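Local coordinates for extracellular haem-binding protein (Streptomyces reticuli, PDB 3FPW) that binds haem outside the cell, probably degrades it, can bind iron, and as an oligomer interacts with its cognate two-component sensor kinase, at residues T63-L67 and E68-K72; W126-T130 and S131-K135; D106-G109 and P110-E114; V52-R55 and G56-T60; A138-P141 and T142-D145. One frame throughout, in Å; residues are numbered along the deposited sequence.

Contact 1 (T63-L67 and E68-K72); sequences THLTL and EAATK
Thr-66 and Ala-69 make the first grip where strand 59-65 gives way to helix 67-83. Standing at the N-cap, Thr-66 swings OG1 between its backbone N and carbonyl carbon (chi1 62°), and the hydroxyl oxygen accepts from Ala-69 N at 3.0 Å. The ordinary helical bonding follows at once, with Ala-70 N donating to Thr-66 O at 2.9 Å in an almost straight line. One residue on, Leu-67 O is held twice by Thr-71: Thr-71 N donates to it at 2.8 Å, and Thr-71 OG1, also at 2.8 Å, donates from well above the carbonyl plane.

The packed side of this cap is apolar. Leu-65 sits just before the N-cap and touches Ala-69 CB with its own CB at 4.3 Å, while its CD1 lies 4.3 Å from Ala-70 CB; the second pair has the spacing of a hydrophobic staple. Beyond the segments, Val-101 of strand 99-104 covers Leu-67, Ala-70 and Thr-71, and Ala-54 of the second subunit packs on Leu-65. The other side is wetter: there a water donates to Glu-68 OE2 and accepts from Thr-66 OG1 at 2.7 Å, spanning the exposed carboxylate and the cap. With a valine in place of Thr-66, Ala-69 N would probably lose its capping acceptor and the water its donor. The hydroxyl thus works both ways, yet Leu-67 N takes its acceptor, Asp-106 OD1, from the third subunit, so the helix start is capped partly across an interface.

Contact 2 (W126-T130 and S131-K135); sequences WNAPT and SELAK
Leu-133 reaches back over the turn that precedes its helix and meets Trp-126 and Ala-128. Its CB lies 3.8 Å from Thr-130 O, still within the first helical turn. The next atom, CG, comes to 3.5 Å from Pro-129 O, the same oxygen that accepts from Leu-133 N at 3.1 Å. Because CG is anti to the carbonyl carbon (chi1 -69°), the fork opens over the incoming chain. One branch, CD1, settles 3.6 Å from Ala-128 O; the other, CD2, touches Trp-126 CB at 3.6 Å and Ala-128 CB at 3.8 Å. CD2 approaches the indole obliquely near CG, while the indole itself also meets the Phe-151 ring.

The polar work lies round the helix start. Ala-134 N donates to Thr-130 O at 2.9 Å, and a weak bond runs from Glu-132 N to Pro-129 O. Thr-130 OG1 bonds with Leu-152 O and Gly-155 N, and Ser-131 OG with Glu-180. The arrangement is that of a short helix-to-helix connection: helix 112-126 ends at Trp-126 and Asn-127, with positive phi, leaves it, Pro-129 stands at the N-cap of helix 130-135, and a leucine from the new helix covers the link.

Contact 3 (D106-G109 and P110-E114); sequences DGAG and PQSYE. With PO4 (phosphate ion), chain F.
Gly-109 O is gripped by two donors of one residue, the hydroxyl and the backbone N of Ser-112. The backbone bond closes a type I beta turn from Gly-109 to Ser-112 that leads the loop after strand 99-104 into helix 112-126, and the hydroxyl adds a second hold on the same oxygen. Ser-112 OG donates over 2.6 Å and lies in the carbonyl plane, whereas Ser-112 N, at 3.0 Å, comes from 57° out of that plane, so the two use quite different directions round the oxygen. The hydroxyl gets there by standing between the backbone N and the carbonyl carbon (chi1 67°), where it also passes 3.6 Å from Ala-108 CB and bonds with Ser-89 OG of strand 89-94.

On the turn's flank Gln-111 bends at chi2 and lays its amide back against Gly-109, with NE2 3.3 Å from Gly-109 CA. The amide packs close against a residue that has no beta carbon.

Farther back, the loop serves the assembly: Asp-106 OD1 accepts from Leu-67 N of the third subunit, and Gly-107 O accepts from Arg-95 of the fifth. A phosphate ion, probably from the crystallisation liquor, sits at the loop's outer end, close to but not bonded to the Asp-106 carboxylate. Its hold here is a backbone one, Gly-107 N donating to phosphate O3 at 2.6 Å with an N-H...O angle of 150°.

Contact 4 (V52-R55 and G56-T60); sequences VAAR and GGELT
Glu-58 and Arg-55 make the polar link: Glu-58 OE1 accepts from the backbone N of Arg-55 at 3.2 Å, met nearly along its C-O axis and almost straight at 167°. The glutamate chain runs extended beyond CG, which carries the carboxylate back across the turn. Its second oxygen, OE2, faces a different partner, forming a salt bridge with Lys-72 of the second subunit, so one carboxylate joins a local backbone bond to an interface charge pair.

Backbone bonding shapes the bend itself. The peptide between Arg-55 and Gly-56 is cis, unusual before a residue other than proline, and brings their CA atoms to 2.9 Å. A type I beta turn from Gly-56 to Leu-59 follows, closed by Leu-59 N donating to Gly-56 O at 3.0 Å. The whole is the tip of an N-terminal arm: the weakly bonded strand 52-53 and strand 59-65 flank it, and Val-52, Ala-53, Leu-59 and Thr-60 join a parallel ladder with a strand of the second subunit.

Apolar contact comes from Leu-59, whose branch CD2 rests 3.9 Å from Ala-54 CB. Its other branch, CD1, packs against the Ala-54 carbonyl, 3.8 Å from Ala-54 O. At the exposed edge the Arg-55 chain, bent at chi2 and chi3, curls back until NE is 4.1 Å from Gly-56 CA.

Contact 5 (A138-P141 and T142-D145); sequences AQAP and TLKD
Ala-140 O and Leu-143 N close the chain into a tight bend, the nitrogen donating at 3.1 Å and 169° from well above the carbonyl plane. A second bond of the same three-residue span, Asp-145 N to Thr-142 O, carries the winding on into the 3-10 segment 143-145.

Leu-143 folds back along this bend: its CG is 3.8 Å from Ala-140 CB and 3.4 Å from Ala-140 O, and Phe-151 and Arg-136 touch it from outside. A glycine in place of Leu-143 would probably open a gap beside Ala-140 and leave Phe-151 without that packing partner. The short 3-10 turn belongs to the loop between helix 130-135 and strand 155-160, at an intersubunit surface where Thr-142 OG1 bonds with Phe-151 O of the fourth subunit.

Lys-144 curls the other way. With CG between the backbone N and the carbonyl carbon (chi1 73°), the chain passes Pro-141 O, CG lying 3.5 Å from it, and the bend at chi4 turns the ammonium to a water. That water accepts from Lys-144 NZ at 2.8 Å while donating to Pro-141 O at 3.0 Å and to Asp-145 OD2 at 2.8 Å. A bound iron(III) ion lies about 4 Å from the lysine side chain.

How the contacts relate
Along the chain the order is contact 4, contact 1, contact 3, contact 2, contact 5. Contacts 4 and 1 share strand 59-65 and both touch the second subunit, yet their centres are 26 Å apart, because that strand carries an arm away from the body. Contact 3 leads into helix 112-126 and contact 2 follows its end, with centres 22 Å apart; contact 5 adjoins contact 2 in sequence, centres 12 Å apart, on the same side of the chain's centre. Contacts 1 and 3 both meet the third subunit. Local turns and caps at the ends of strands and helices thus also place residues at several interfaces of the eight-chain assembly, consistent with the reported importance of oligomerisation.

Contact 1 (T63-L67 and E68-K72)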
loop_
_atom_site.group_PDB
_atom_site.type_symbol
_atom_site.label_atom_id
_atom_site.label_comp_id
_atom_site.label_asym_id
_atom_site.label_seq_id
_atom_site.Cartn_x
_atom_site.Cartn_y
_atom_site.Cartn_z
ATOM N N THR A 63 -19.875 19.984 -12.342
ATOM C CA THR A 63 -21.212 19.594 -11.888
ATOM C C THR A 63 -21.164 18.224 -11.218
ATOM O O THR A 63 -20.403 17.338 -11.635
ATOM C CB THR A 63 -22.188 19.552 -13.073
ATOM O OG1 THR A 63 -22.272 20.867 -13.653
ATOM C CG2 THR A 63 -23.592 19.079 -12.632
ATOM N N HIS A 64 -21.950 18.075 -10.162
ATOM C CA HIS A 64 -21.981 16.848 -9.349
ATOM C C HIS A 64 -23.384 16.474 -8.932
ATOM O O HIS A 64 -24.250 17.350 -8.808
ATOM C CB HIS A 64 -21.219 17.137 -8.067
ATOM C CG HIS A 64 -19.852 17.654 -8.335
ATOM N ND1 HIS A 64 -18.774 16.813 -8.494
ATOM C CD2 HIS A 64 -19.399 18.910 -8.568
ATOM C CE1 HIS A 64 -17.702 17.537 -8.774
ATOM N NE2 HIS A 64 -18.059 18.810 -8.829
ATOM N N LEU A 65 -23.596 15.188 -8.677
ATOM C CA LEU A 65 -24.748 14.768 -7.889
ATOM C C LEU A 65 -24.583 15.330 -6.486
ATOM O O LEU A 65 -23.468 15.359 -5.923
ATOM C CB LEU A 65 -24.838 13.239 -7.797
ATOM C CG LEU A 65 -25.049 12.417 -9.052
ATOM C CD1 LEU A 65 -25.217 10.953 -8.673
ATOM C CD2 LEU A 65 -26.268 12.925 -9.790
ATOM N N THR A 66 -25.693 15.787 -5.907
ATOM C CA THR A 66 -25.713 16.096 -4.499
ATOM C C THR A 66 -25.609 14.799 -3.712
ATOM O O THR A 66 -25.942 13.716 -4.222
ATOM C CB THR A 66 -27.034 16.790 -4.121
ATOM O OG1 THR A 66 -28.136 15.908 -4.372
ATOM C CG2 THR A 66 -27.210 18.107 -4.923
ATOM N N LEU A 67 -25.128 14.884 -2.474
ATOM C CA LEU A 67 -25.189 13.708 -1.600
ATOM C C LEU A 67 -26.599 13.126 -1.546
ATOM O O LEU A 67 -26.769 11.901 -1.607
ATOM C CB LEU A 67 -24.693 14.019 -0.196
ATOM C CG LEU A 67 -24.765 12.794 0.739
ATOM C CD1 LEU A 67 -23.952 11.583 0.211
ATOM C CD2 LEU A 67 -24.298 13.173 2.125
ATOM N N GLU A 68 -27.609 13.988 -1.437
ATOM C CA GLU A 68 -28.997 13.519 -1.412
ATOM C C GLU A 68 -29.320 12.633 -2.635
ATOM O O GLU A 68 -29.914 11.545 -2.491
ATOM C CB GLU A 68 -29.963 14.718 -1.321
ATOM C CG GLU A 68 -31.437 14.323 -1.360
ATOM C CD GLU A 68 -32.390 15.521 -1.380
ATOM O OE1 GLU A 68 -33.592 15.305 -1.110
ATOM O OE2 GLU A 68 -31.956 16.667 -1.683
ATOM N N ALA A 69 -28.933 13.092 -3.829
ATOM C CA ALA A 69 -29.228 12.337 -5.060
ATOM C C ALA A 69 -28.413 11.052 -5.113
ATOM O O ALA A 69 -28.934 9.983 -5.461
ATOM C CB ALA A 69 -28.907 13.183 -6.280
ATOM N N ALA A 70 -27.139 11.138 -4.767
ATOM C CA ALA A 70 -26.306 9.917 -4.784
ATOM C C ALA A 70 -26.821 8.861 -3.809
ATOM O O ALA A 70 -26.803 7.651 -4.089
ATOM C CB ALA A 70 -24.872 10.273 -4.457
ATOM N N THR A 71 -27.268 9.318 -2.647
ATOM C CA THR A 71 -27.841 8.416 -1.650
ATOM C C THR A 71 -29.136 7.778 -2.138
ATOM O O THR A 71 -29.336 6.574 -1.980
ATOM C CB THR A 71 -28.114 9.167 -0.339
ATOM O OG1 THR A 71 -26.876 9.704 0.151
ATOM C CG2 THR A 71 -28.727 8.220 0.713
ATOM N N LYS A 72 -30.003 8.588 -2.743
ATOM C CA LYS A 72 -31.277 8.074 -3.275
ATOM C C LYS A 72 -30.999 6.969 -4.294
ATOM O O LYS A 72 -31.667 5.921 -4.269
ATOM C CB LYS A 72 -32.059 9.240 -3.903
ATOM C CG LYS A 72 -33.334 8.875 -4.656
ATOM C CD LYS A 72 -34.161 10.120 -5.006
ATOM C CE LYS A 72 -33.550 10.917 -6.162
ATOM N NZ LYS A 72 -34.534 11.884 -6.788
HETATM O O HOH W 1 -30.634 16.850 -4.259
#

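Contact 2 (W126-T130 and S131-K135)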
loop_
_atom_site.group_PDB
_atom_site.type_symbol
_atom_site.label_atom_id
_atom_site.label_comp_id
_atom_site.label_asym_id
_atom_site.label_seq_id
_atom_site.Cartn_x
_atom_site.Cartn_y
_atom_site.Cartn_z
ATOM N N TRP A 126 -14.962 6.307 -18.161
ATOM C CA TRP A 126 -15.169 6.179 -19.612
ATOM C C TRP A 126 -16.578 6.549 -20.056
ATOM O O TRP A 126 -16.891 6.499 -21.251
ATOM C CB TRP A 126 -14.773 4.772 -20.115
ATOM C CG TRP A 126 -13.287 4.613 -20.261
ATOM C CD1 TRP A 126 -12.525 4.944 -21.354
ATOM C CD2 TRP A 126 -12.376 4.094 -19.286
ATOM N NE1 TRP A 126 -11.203 4.668 -21.115
ATOM C CE2 TRP A 126 -11.082 4.151 -19.850
ATOM C CE3 TRP A 126 -12.525 3.598 -17.988
ATOM C CZ2 TRP A 126 -9.945 3.703 -19.167
ATOM C CZ3 TRP A 126 -11.383 3.158 -17.303
ATOM C CH2 TRP A 126 -10.115 3.225 -17.897
ATOM N N ASN A 127 -17.423 6.970 -19.111
ATOM C CA ASN A 127 -18.799 7.318 -19.429
ATOM C C ASN A 127 -19.501 6.203 -20.203
ATOM O O ASN A 127 -20.153 6.441 -21.237
ATOM C CB ASN A 127 -18.880 8.644 -20.184
ATOM C CG ASN A 127 -20.288 9.148 -20.289
ATOM O OD1 ASN A 127 -21.135 8.822 -19.454
ATOM N ND2 ASN A 127 -20.555 9.977 -21.308
ATOM N N ALA A 128 -19.394 4.994 -19.680
ATOM C CA ALA A 128 -19.945 3.815 -20.362
ATOM C C ALA A 128 -20.214 2.743 -19.328
ATOM O O ALA A 128 -19.488 2.654 -18.336
ATOM C CB ALA A 128 -18.942 3.290 -21.402
ATOM N N PRO A 129 -21.215 1.891 -19.569
ATOM C CA PRO A 129 -21.481 0.757 -18.673
ATOM C C PRO A 129 -20.286 -0.196 -18.671
ATOM O O PRO A 129 -19.654 -0.382 -19.710
ATOM C CB PRO A 129 -22.694 0.073 -19.312
ATOM C CG PRO A 129 -23.254 1.044 -20.303
ATOM C CD PRO A 129 -22.113 1.910 -20.741
ATOM N N THR A 130 -19.952 -0.792 -17.530
ATOM C CA THR A 130 -18.765 -1.623 -17.495
ATOM C C THR A 130 -18.951 -2.923 -18.270
ATOM O O THR A 130 -17.972 -3.524 -18.715
ATOM C CB THR A 130 -18.281 -1.939 -16.050
ATOM O OG1 THR A 130 -19.369 -2.437 -15.271
ATOM C CG2 THR A 130 -17.696 -0.671 -15.384
ATOM N N SER A 131 -20.197 -3.336 -18.462
ATOM C CA SER A 131 -20.459 -4.471 -19.344
ATOM C C SER A 131 -19.921 -4.194 -20.735
ATOM O O SER A 131 -19.348 -5.083 -21.363
ATOM C CB SER A 131 -21.955 -4.765 -19.450
ATOM O OG SER A 131 -22.627 -3.616 -19.893
ATOM N N GLU A 132 -20.100 -2.978 -21.233
ATOM C CA GLU A 132 -19.600 -2.680 -22.560
ATOM C C GLU A 132 -18.090 -2.507 -22.533
ATOM O O GLU A 132 -17.384 -3.000 -23.423
ATOM C CB GLU A 132 -20.282 -1.449 -23.139
ATOM C CG GLU A 132 -20.148 -1.354 -24.645
ATOM C CD GLU A 132 -21.407 -1.797 -25.380
ATOM O OE1 GLU A 132 -21.581 -1.394 -26.539
ATOM O OE2 GLU A 132 -22.248 -2.511 -24.806
ATOM N N LEU A 133 -17.586 -1.834 -21.501
ATOM C CA LEU A 133 -16.151 -1.602 -21.387
ATOM C C LEU A 133 -15.362 -2.917 -21.383
ATOM O O LEU A 133 -14.256 -2.979 -21.926
ATOM C CB LEU A 133 -15.837 -0.755 -20.149
ATOM C CG LEU A 133 -16.326 0.697 -20.265
ATOM C CD1 LEU A 133 -16.181 1.394 -18.922
ATOM C CD2 LEU A 133 -15.566 1.448 -21.350
ATOM N N ALA A 134 -15.934 -3.953 -20.774
ATOM C CA ALA A 134 -15.277 -5.248 -20.674
ATOM C C ALA A 134 -15.006 -5.794 -22.066
ATOM O O ALA A 134 -13.986 -6.443 -22.306
ATOM C CB ALA A 134 -16.126 -6.221 -19.869
ATOM N N LYS A 135 -15.908 -5.485 -22.988
ATOM C CA LYS A 135 -15.803 -5.983 -24.356
ATOM C C LYS A 135 -14.692 -5.284 -25.135
ATOM O O LYS A 135 -14.154 -5.829 -26.115
ATOM C CB LYS A 135 -17.157 -5.870 -25.047
ATOM C CG LYS A 135 -18.218 -6.688 -24.340
ATOM C CD LYS A 135 -19.594 -6.508 -24.973
ATOM C CE LYS A 135 -20.699 -6.941 -24.019
ATOM N NZ LYS A 135 -20.694 -8.391 -23.690
#

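Contact 3 (D106-G109 and P110-E114)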
loop_
_atom_site.group_PDB
_atom_site.type_symbol
_atom_site.label_atom_id
_atom_site.label_comp_id
_atom_site.label_asym_id
_atom_site.label_seq_id
_atom_site.Cartn_x
_atom_site.Cartn_y
_atom_site.Cartn_z
ATOM N N ASP A 106 -26.882 -6.394 3.574
ATOM C CA ASP A 106 -26.862 -7.511 4.510
ATOM C C ASP A 106 -26.528 -8.787 3.754
ATOM O O ASP A 106 -27.174 -9.091 2.758
ATOM C CB ASP A 106 -28.235 -7.670 5.179
ATOM C CG ASP A 106 -28.694 -6.410 5.952
ATOM O OD1 ASP A 106 -27.847 -5.626 6.421
ATOM O OD2 ASP A 106 -29.922 -6.219 6.104
ATOM N N GLY A 107 -25.514 -9.512 4.206
ATOM C CA GLY A 107 -25.175 -10.787 3.590
ATOM C C GLY A 107 -24.347 -10.681 2.321
ATOM O O GLY A 107 -24.041 -11.690 1.699
ATOM N N ALA A 108 -23.975 -9.466 1.934
ATOM C CA ALA A 108 -23.200 -9.301 0.697
ATOM C C ALA A 108 -21.797 -9.895 0.860
ATOM O O ALA A 108 -21.193 -9.760 1.932
ATOM C CB ALA A 108 -23.120 -7.838 0.319
ATOM N N GLY A 109 -21.266 -10.544 -0.179
ATOM C CA GLY A 109 -19.932 -11.129 -0.070
ATOM C C GLY A 109 -18.871 -10.082 0.218
ATOM O O GLY A 109 -19.025 -8.914 -0.124
ATOM N N PRO A 110 -17.765 -10.496 0.854
ATOM C CA PRO A 110 -16.791 -9.529 1.314
ATOM C C PRO A 110 -16.014 -8.910 0.167
ATOM O O PRO A 110 -15.412 -7.847 0.335
ATOM C CB PRO A 110 -15.871 -10.349 2.213
ATOM C CG PRO A 110 -16.004 -11.764 1.733
ATOM C CD PRO A 110 -17.405 -11.886 1.170
ATOM N N GLN A 111 -16.040 -9.562 -0.987
ATOM C CA GLN A 111 -15.362 -9.024 -2.164
ATOM C C GLN A 111 -16.203 -7.933 -2.830
ATOM O O GLN A 111 -15.711 -7.184 -3.681
ATOM C CB GLN A 111 -15.127 -10.161 -3.173
ATOM C CG GLN A 111 -16.245 -10.380 -4.185
ATOM C CD GLN A 111 -17.596 -10.832 -3.643
ATOM O OE1 GLN A 111 -18.612 -10.754 -4.365
ATOM N NE2 GLN A 111 -17.644 -11.270 -2.401
ATOM N N SER A 112 -17.484 -7.857 -2.465
ATOM C CA SER A 112 -18.404 -6.987 -3.215
ATOM C C SER A 112 -18.197 -5.492 -2.982
ATOM O O SER A 112 -18.504 -4.700 -3.855
ATOM C CB SER A 112 -19.869 -7.365 -2.942
ATOM O OG SER A 112 -20.190 -7.078 -1.596
ATOM N N TYR A 113 -17.640 -5.108 -1.831
ATOM C CA TYR A 113 -17.583 -3.711 -1.462
ATOM C C TYR A 113 -16.605 -2.960 -2.360
ATOM O O TYR A 113 -16.981 -1.975 -3.036
ATOM C CB TYR A 113 -17.154 -3.608 0.001
ATOM C CG TYR A 113 -17.219 -2.225 0.559
ATOM C CD1 TYR A 113 -16.081 -1.452 0.614
ATOM C CD2 TYR A 113 -18.416 -1.694 1.077
ATOM C CE1 TYR A 113 -16.112 -0.185 1.133
ATOM C CE2 TYR A 113 -18.439 -0.420 1.618
ATOM C CZ TYR A 113 -17.279 0.326 1.626
ATOM O OH TYR A 113 -17.228 1.588 2.158
ATOM N N GLU A 114 -15.366 -3.462 -2.438
ATOM C CA GLU A 114 -14.366 -2.860 -3.335
ATOM C C GLU A 114 -14.723 -3.057 -4.801
ATOM O O GLU A 114 -14.458 -2.190 -5.628
ATOM C CB GLU A 114 -12.959 -3.358 -3.014
ATOM C CG GLU A 114 -12.490 -2.868 -1.626
ATOM C CD GLU A 114 -10.999 -3.104 -1.392
ATOM O OE1 GLU A 114 -10.238 -3.121 -2.383
ATOM O OE2 GLU A 114 -10.588 -3.228 -0.213
HETATM P P PO4 F . -25.013 -9.342 7.937
HETATM O O1 PO4 F . -26.067 -10.425 8.069
HETATM O O2 PO4 F . -23.880 -9.568 8.922
HETATM O O3 PO4 F . -24.431 -9.360 6.536
HETATM O O4 PO4 F . -25.656 -7.997 8.210
#

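Contact 4 (V52-R55 and G56-T60)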
loop_
_atom_site.group_PDB
_atom_site.type_symbol
_atom_site.label_atom_id
_atom_site.label_comp_id
_atom_site.label_asym_id
_atom_site.label_seq_id
_atom_site.Cartn_x
_atom_site.Cartn_y
_atom_site.Cartn_z
ATOM N N VAL A 52 -4.940 33.867 -0.831
ATOM C CA VAL A 52 -5.224 34.592 -2.025
ATOM C C VAL A 52 -6.591 34.142 -2.514
ATOM O O VAL A 52 -6.985 32.974 -2.340
ATOM C CB VAL A 52 -4.130 34.311 -3.069
ATOM C CG1 VAL A 52 -4.531 34.865 -4.418
ATOM C CG2 VAL A 52 -2.829 34.928 -2.605
ATOM N N ALA A 53 -7.338 35.073 -3.098
ATOM C CA ALA A 53 -8.586 34.722 -3.732
ATOM C C ALA A 53 -8.421 34.732 -5.251
ATOM O O ALA A 53 -8.048 35.741 -5.845
ATOM C CB ALA A 53 -9.683 35.683 -3.306
ATOM N N ALA A 54 -8.724 33.617 -5.891
ATOM C CA ALA A 54 -8.578 33.569 -7.318
ATOM C C ALA A 54 -9.785 34.208 -7.998
ATOM O O ALA A 54 -10.872 34.349 -7.410
ATOM C CB ALA A 54 -8.336 32.157 -7.795
ATOM N N ARG A 55 -9.555 34.632 -9.233
ATOM C CA ARG A 55 -10.502 35.410 -10.026
ATOM C C ARG A 55 -9.834 35.453 -11.396
ATOM O O ARG A 55 -8.684 35.925 -11.508
ATOM C CB ARG A 55 -10.592 36.855 -9.502
ATOM C CG ARG A 55 -11.541 37.092 -8.337
ATOM C CD ARG A 55 -12.885 37.655 -8.820
ATOM N NE ARG A 55 -13.791 36.639 -9.363
ATOM C CZ ARG A 55 -15.020 36.903 -9.806
ATOM N NH1 ARG A 55 -15.486 38.142 -9.771
ATOM N NH2 ARG A 55 -15.784 35.933 -10.285
ATOM N N GLY A 56 -10.513 35.009 -12.444
ATOM C CA GLY A 56 -11.926 34.636 -12.445
ATOM C C GLY A 56 -11.930 33.878 -13.754
ATOM O O GLY A 56 -12.548 32.818 -13.888
ATOM N N GLY A 57 -11.182 34.420 -14.717
ATOM C CA GLY A 57 -10.752 33.630 -15.877
ATOM C C GLY A 57 -9.841 32.506 -15.389
ATOM O O GLY A 57 -9.460 31.610 -16.148
ATOM N N GLU A 58 -9.487 32.568 -14.111
ATOM C CA GLU A 58 -8.654 31.528 -13.483
ATOM C C GLU A 58 -9.497 30.405 -12.884
ATOM O O GLU A 58 -8.952 29.470 -12.297
ATOM C CB GLU A 58 -7.790 32.138 -12.385
ATOM C CG GLU A 58 -6.693 33.055 -12.924
ATOM C CD GLU A 58 -6.148 33.984 -11.861
ATOM O OE1 GLU A 58 -6.877 34.273 -10.886
ATOM O OE2 GLU A 58 -4.997 34.456 -12.024
ATOM N N LEU A 59 -10.815 30.521 -12.993
ATOM C CA LEU A 59 -11.722 29.586 -12.325
ATOM C C LEU A 59 -12.581 28.859 -13.346
ATOM O O LEU A 59 -12.881 29.397 -14.423
ATOM C CB LEU A 59 -12.628 30.311 -11.324
ATOM C CG LEU A 59 -11.916 31.047 -10.174
ATOM C CD1 LEU A 59 -12.926 31.838 -9.355
ATOM C CD2 LEU A 59 -11.203 30.045 -9.283
ATOM N N THR A 60 -12.968 27.640 -13.000
ATOM C CA THR A 60 -13.907 26.901 -13.818
ATOM C C THR A 60 -14.847 26.134 -12.882
ATOM O O THR A 60 -14.546 25.952 -11.702
ATOM C CB THR A 60 -13.195 25.994 -14.850
ATOM O OG1 THR A 60 -14.176 25.360 -15.673
ATOM C CG2 THR A 60 -12.353 24.942 -14.177
#

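Contact 5 (A138-P141 and T142-D145)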
loop_
_atom_site.group_PDB
_atom_site.type_symbol
_atom_site.label_atom_id
_atom_site.label_comp_id
_atom_site.label_asym_id
_atom_site.label_seq_id
_atom_site.Cartn_x
_atom_site.Cartn_y
_atom_site.Cartn_z
ATOM N N ALA A 138 -11.072 -6.884 -25.762
ATOM C CA ALA A 138 -10.740 -7.724 -26.901
ATOM C C ALA A 138 -9.709 -7.054 -27.811
ATOM O O ALA A 138 -8.799 -7.712 -28.302
ATOM C CB ALA A 138 -12.001 -8.087 -27.688
ATOM N N GLN A 139 -9.837 -5.743 -28.005
ATOM C CA GLN A 139 -8.928 -5.004 -28.885
ATOM C C GLN A 139 -7.937 -4.094 -28.138
ATOM O O GLN A 139 -6.980 -3.596 -28.729
ATOM C CB GLN A 139 -9.710 -4.208 -29.934
ATOM C CG GLN A 139 -10.394 -2.956 -29.405
ATOM C CD GLN A 139 -11.811 -2.777 -29.945
ATOM O OE1 GLN A 139 -12.060 -2.917 -31.146
ATOM N NE2 GLN A 139 -12.745 -2.465 -29.056
ATOM N N ALA A 140 -8.168 -3.884 -26.844
ATOM C CA ALA A 140 -7.204 -3.176 -25.990
ATOM C C ALA A 140 -7.063 -3.858 -24.620
ATOM O O ALA A 140 -7.547 -3.335 -23.610
ATOM C CB ALA A 140 -7.601 -1.718 -25.827
ATOM N N PRO A 141 -6.390 -5.015 -24.579
ATOM C CA PRO A 141 -6.430 -5.846 -23.378
ATOM C C PRO A 141 -5.785 -5.214 -22.145
ATOM O O PRO A 141 -6.074 -5.629 -21.030
ATOM C CB PRO A 141 -5.703 -7.134 -23.784
ATOM C CG PRO A 141 -4.981 -6.820 -25.055
ATOM C CD PRO A 141 -5.657 -5.649 -25.693
ATOM N N THR A 142 -4.933 -4.215 -22.338
ATOM C CA THR A 142 -4.232 -3.605 -21.202
ATOM C C THR A 142 -4.969 -2.413 -20.586
ATOM O O THR A 142 -4.460 -1.772 -19.683
ATOM C CB THR A 142 -2.771 -3.244 -21.560
ATOM O OG1 THR A 142 -2.766 -2.328 -22.652
ATOM C CG2 THR A 142 -2.014 -4.515 -21.979
ATOM N N LEU A 143 -6.169 -2.114 -21.082
ATOM C CA LEU A 143 -7.010 -1.121 -20.417
ATOM C C LEU A 143 -7.165 -1.519 -18.956
ATOM O O LEU A 143 -7.172 -0.668 -18.064
ATOM C CB LEU A 143 -8.382 -1.030 -21.081
ATOM C CG LEU A 143 -8.418 -0.282 -22.410
ATOM C CD1 LEU A 143 -9.800 -0.428 -23.006
ATOM C CD2 LEU A 143 -8.078 1.177 -22.247
ATOM N N LYS A 144 -7.262 -2.824 -18.708
ATOM C CA LYS A 144 -7.550 -3.293 -17.357
ATOM C C LYS A 144 -6.352 -3.165 -16.407
ATOM O O LYS A 144 -6.472 -3.400 -15.201
ATOM C CB LYS A 144 -8.085 -4.729 -17.379
ATOM C CG LYS A 144 -7.043 -5.769 -17.687
ATOM C CD LYS A 144 -7.692 -7.152 -17.724
ATOM C CE LYS A 144 -6.782 -8.160 -18.408
ATOM N NZ LYS A 144 -5.438 -8.231 -17.770
ATOM N N ASP A 145 -5.211 -2.735 -16.941
ATOM C CA ASP A 145 -4.023 -2.500 -16.118
ATOM C C ASP A 145 -4.000 -1.092 -15.532
ATOM O O ASP A 145 -3.157 -0.754 -14.700
ATOM C CB ASP A 145 -2.773 -2.810 -16.944
ATOM C CG ASP A 145 -2.655 -4.306 -17.256
ATOM O OD1 ASP A 145 -2.948 -5.121 -16.352
ATOM O OD2 ASP A 145 -2.295 -4.668 -18.381
HETATM O O HOH W 2 -3.737 -6.749 -19.478
#